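Local coordinates for protein peroxiredoxin 6 (Arenicola marina, PDB 2V2G) that probably reduces hydrogen peroxide and organic hydroperoxides to water and alcohols as a thiol-specific peroxidase of the Prx6 subfamily, at residues D25-S30 against F131-D136. The protein carries 1 engineered substitution. Sequence-based numbering, arbitrary orientation.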
loop_
_atom_site.group_PDB
_atom_site.type_symbol
_atom_site.label_atom_id
_atom_site.label_comp_id
_atom_site.label_asym_id
_atom_site.label_seq_id
_atom_site.Cartn_x
_atom_site.Cartn_y
_atom_site.Cartn_z
ATOM N N ASP A 25 -24.706 -0.389 -5.177
ATOM C CA ASP A 25 -25.761 -1.442 -5.122
ATOM C C ASP A 25 -25.102 -2.816 -4.939
ATOM O O ASP A 25 -25.557 -3.655 -4.167
ATOM C CB ASP A 25 -26.581 -1.462 -6.404
ATOM C CG ASP A 25 -27.481 -0.229 -6.568
ATOM O OD1 ASP A 25 -27.683 0.504 -5.577
ATOM O OD2 ASP A 25 -28.062 -0.039 -7.658
ATOM N N TRP A 26 -24.045 -3.033 -5.694
ATOM C CA TRP A 26 -23.322 -4.291 -5.694
ATOM C C TRP A 26 -22.634 -4.469 -4.349
ATOM O O TRP A 26 -22.739 -5.540 -3.731
ATOM C CB TRP A 26 -22.269 -4.317 -6.826
ATOM C CG TRP A 26 -21.435 -5.548 -6.764
ATOM C CD1 TRP A 26 -21.745 -6.786 -7.262
ATOM C CD2 TRP A 26 -20.196 -5.692 -6.091
ATOM N NE1 TRP A 26 -20.738 -7.665 -6.972
ATOM C CE2 TRP A 26 -19.794 -7.035 -6.232
ATOM C CE3 TRP A 26 -19.389 -4.820 -5.372
ATOM C CZ2 TRP A 26 -18.601 -7.512 -5.697
ATOM C CZ3 TRP A 26 -18.177 -5.313 -4.828
ATOM C CH2 TRP A 26 -17.842 -6.666 -4.997
ATOM N N LEU A 27 -21.993 -3.426 -3.873
ATOM C CA LEU A 27 -21.304 -3.496 -2.598
ATOM C C LEU A 27 -22.299 -3.617 -1.411
ATOM O O LEU A 27 -22.125 -4.461 -0.505
ATOM C CB LEU A 27 -20.343 -2.318 -2.362
ATOM C CG LEU A 27 -19.577 -2.369 -1.048
ATOM C CD1 LEU A 27 -18.655 -3.575 -1.038
ATOM C CD2 LEU A 27 -18.682 -1.109 -0.804
ATOM N N GLY A 28 -23.355 -2.793 -1.422
ATOM C CA GLY A 28 -24.258 -2.824 -0.278
ATOM C C GLY A 28 -23.587 -2.425 1.040
ATOM O O GLY A 28 -22.592 -1.678 1.067
ATOM N N ASN A 29 -24.157 -2.933 2.145
ATOM C CA ASN A 29 -23.717 -2.557 3.494
ATOM C C ASN A 29 -22.568 -3.494 3.946
ATOM O O ASN A 29 -22.719 -4.255 4.909
ATOM C CB ASN A 29 -24.928 -2.652 4.417
ATOM C CG ASN A 29 -24.645 -2.304 5.834
ATOM O OD1 ASN A 29 -23.799 -1.468 6.115
ATOM N ND2 ASN A 29 -25.402 -2.945 6.776
ATOM N N SER A 30 -21.517 -3.529 3.154
ATOM C CA SER A 30 -20.429 -4.489 3.298
ATOM C C SER A 30 -19.090 -3.820 3.084
ATOM O O SER A 30 -19.009 -2.877 2.279
ATOM C CB SER A 30 -20.544 -5.567 2.228
ATOM O OG SER A 30 -19.617 -6.607 2.439
ATOM N N PHE A 131 -8.148 -0.848 -3.472
ATOM C CA PHE A 131 -8.940 0.066 -2.722
ATOM C C PHE A 131 -9.790 -0.742 -1.724
ATOM O O PHE A 131 -10.525 -1.608 -2.125
ATOM C CB PHE A 131 -9.897 0.915 -3.606
ATOM C CG PHE A 131 -9.199 1.699 -4.667
ATOM C CD1 PHE A 131 -8.631 2.936 -4.379
ATOM C CD2 PHE A 131 -9.028 1.144 -5.950
ATOM C CE1 PHE A 131 -7.960 3.658 -5.363
ATOM C CE2 PHE A 131 -8.363 1.862 -6.921
ATOM C CZ PHE A 131 -7.752 3.104 -6.590
ATOM N N ILE A 132 -9.632 -0.426 -0.450
ATOM C CA ILE A 132 -10.440 -1.010 0.646
ATOM C C ILE A 132 -11.525 -0.015 1.008
ATOM O O ILE A 132 -11.269 1.098 1.421
ATOM C CB ILE A 132 -9.662 -1.452 1.890
ATOM C CG1 ILE A 132 -8.466 -2.286 1.439
ATOM C CG2 ILE A 132 -10.621 -2.193 2.789
ATOM C CD1 ILE A 132 -7.560 -2.918 2.552
ATOM N N ILE A 133 -12.779 -0.461 0.868
ATOM C CA ILE A 133 -13.946 0.437 0.954
ATOM C C ILE A 133 -14.815 -0.061 2.116
ATOM O O ILE A 133 -15.076 -1.296 2.257
ATOM C CB ILE A 133 -14.789 0.460 -0.399
ATOM C CG1 ILE A 133 -13.850 0.939 -1.569
ATOM C CG2 ILE A 133 -16.036 1.381 -0.295
ATOM C CD1 ILE A 133 -13.826 0.000 -2.735
ATOM N N GLY A 134 -15.200 0.838 2.989
ATOM C CA GLY A 134 -16.046 0.439 4.119
ATOM C C GLY A 134 -17.501 0.294 3.748
ATOM O O GLY A 134 -17.943 0.662 2.639
ATOM N N PRO A 135 -18.305 -0.238 4.684
ATOM C CA PRO A 135 -19.753 -0.341 4.427
ATOM C C PRO A 135 -20.455 1.010 4.268
ATOM O O PRO A 135 -21.604 1.068 3.822
ATOM C CB PRO A 135 -20.297 -1.120 5.665
ATOM C CG PRO A 135 -19.317 -1.058 6.645
ATOM C CD PRO A 135 -17.960 -0.755 6.026
ATOM N N ASP A 136 -19.775 2.075 4.659
ATOM C CA ASP A 136 -20.265 3.429 4.483
ATOM C C ASP A 136 -19.855 4.031 3.117
ATOM O O ASP A 136 -20.207 5.192 2.830
ATOM C CB ASP A 136 -19.763 4.299 5.602
ATOM C CG ASP A 136 -18.211 4.352 5.666
ATOM O OD1 ASP A 136 -17.522 3.705 4.844
ATOM O OD2 ASP A 136 -17.677 5.015 6.597
HETATM O O HOH W 1 -24.444 0.541 3.823
#
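Leu-27 and Ile-133 meet methyl to methyl. Leu-27 CD2 lies 3.7 Å from Ile-133 CG2, and the two side chains cross at a slant. Leu-27 leaves the helix pointed at the other segment, and CG anti to the backbone N (chi1 -179°) continues that line, bringing CD2 to the isoleucine. Ile-133 offers its short branch, CG2, while CG1 lies beside its own backbone N. The same Leu-27 methyl also comes near the carbonyl oxygen of Gly-134.

At the more open end, Asn-29 leaves the backbone pointed away, but its amide oxygen reaches Pro-135. OD1 touches Pro-135 CB at 3.5 Å, and these side chains also cross at a slant. One water links this pair by donating to Asn-29 OD1 (3.1 Å) and to Pro-135 O (2.9 Å). Lys-137 NZ makes a second link, with hydrogen bonds to Gly-28 O and Pro-135 O. Gly-28 ends the helix with positive phi. Asn-29 sits at the middle of an inverse gamma turn, closed by a weak bond from Ser-30 N to Gly-28 O.

Beyond the turn, Pro-135 CA makes a CH...O contact of 3.4 Å with Ser-30 O. This carbonyl is buried without a conventional hydrogen-bond partner. Just past it, Ile-133 pairs through the backbone with Gly-32, where strands 31-36 and 124-133 run antiparallel in the thioredoxin-fold sheet. No direct hydrogen bond crosses between the segments. One methyl pair links helix to strand; the CH...O contact, one water and the two Lys-137 bonds link the loops.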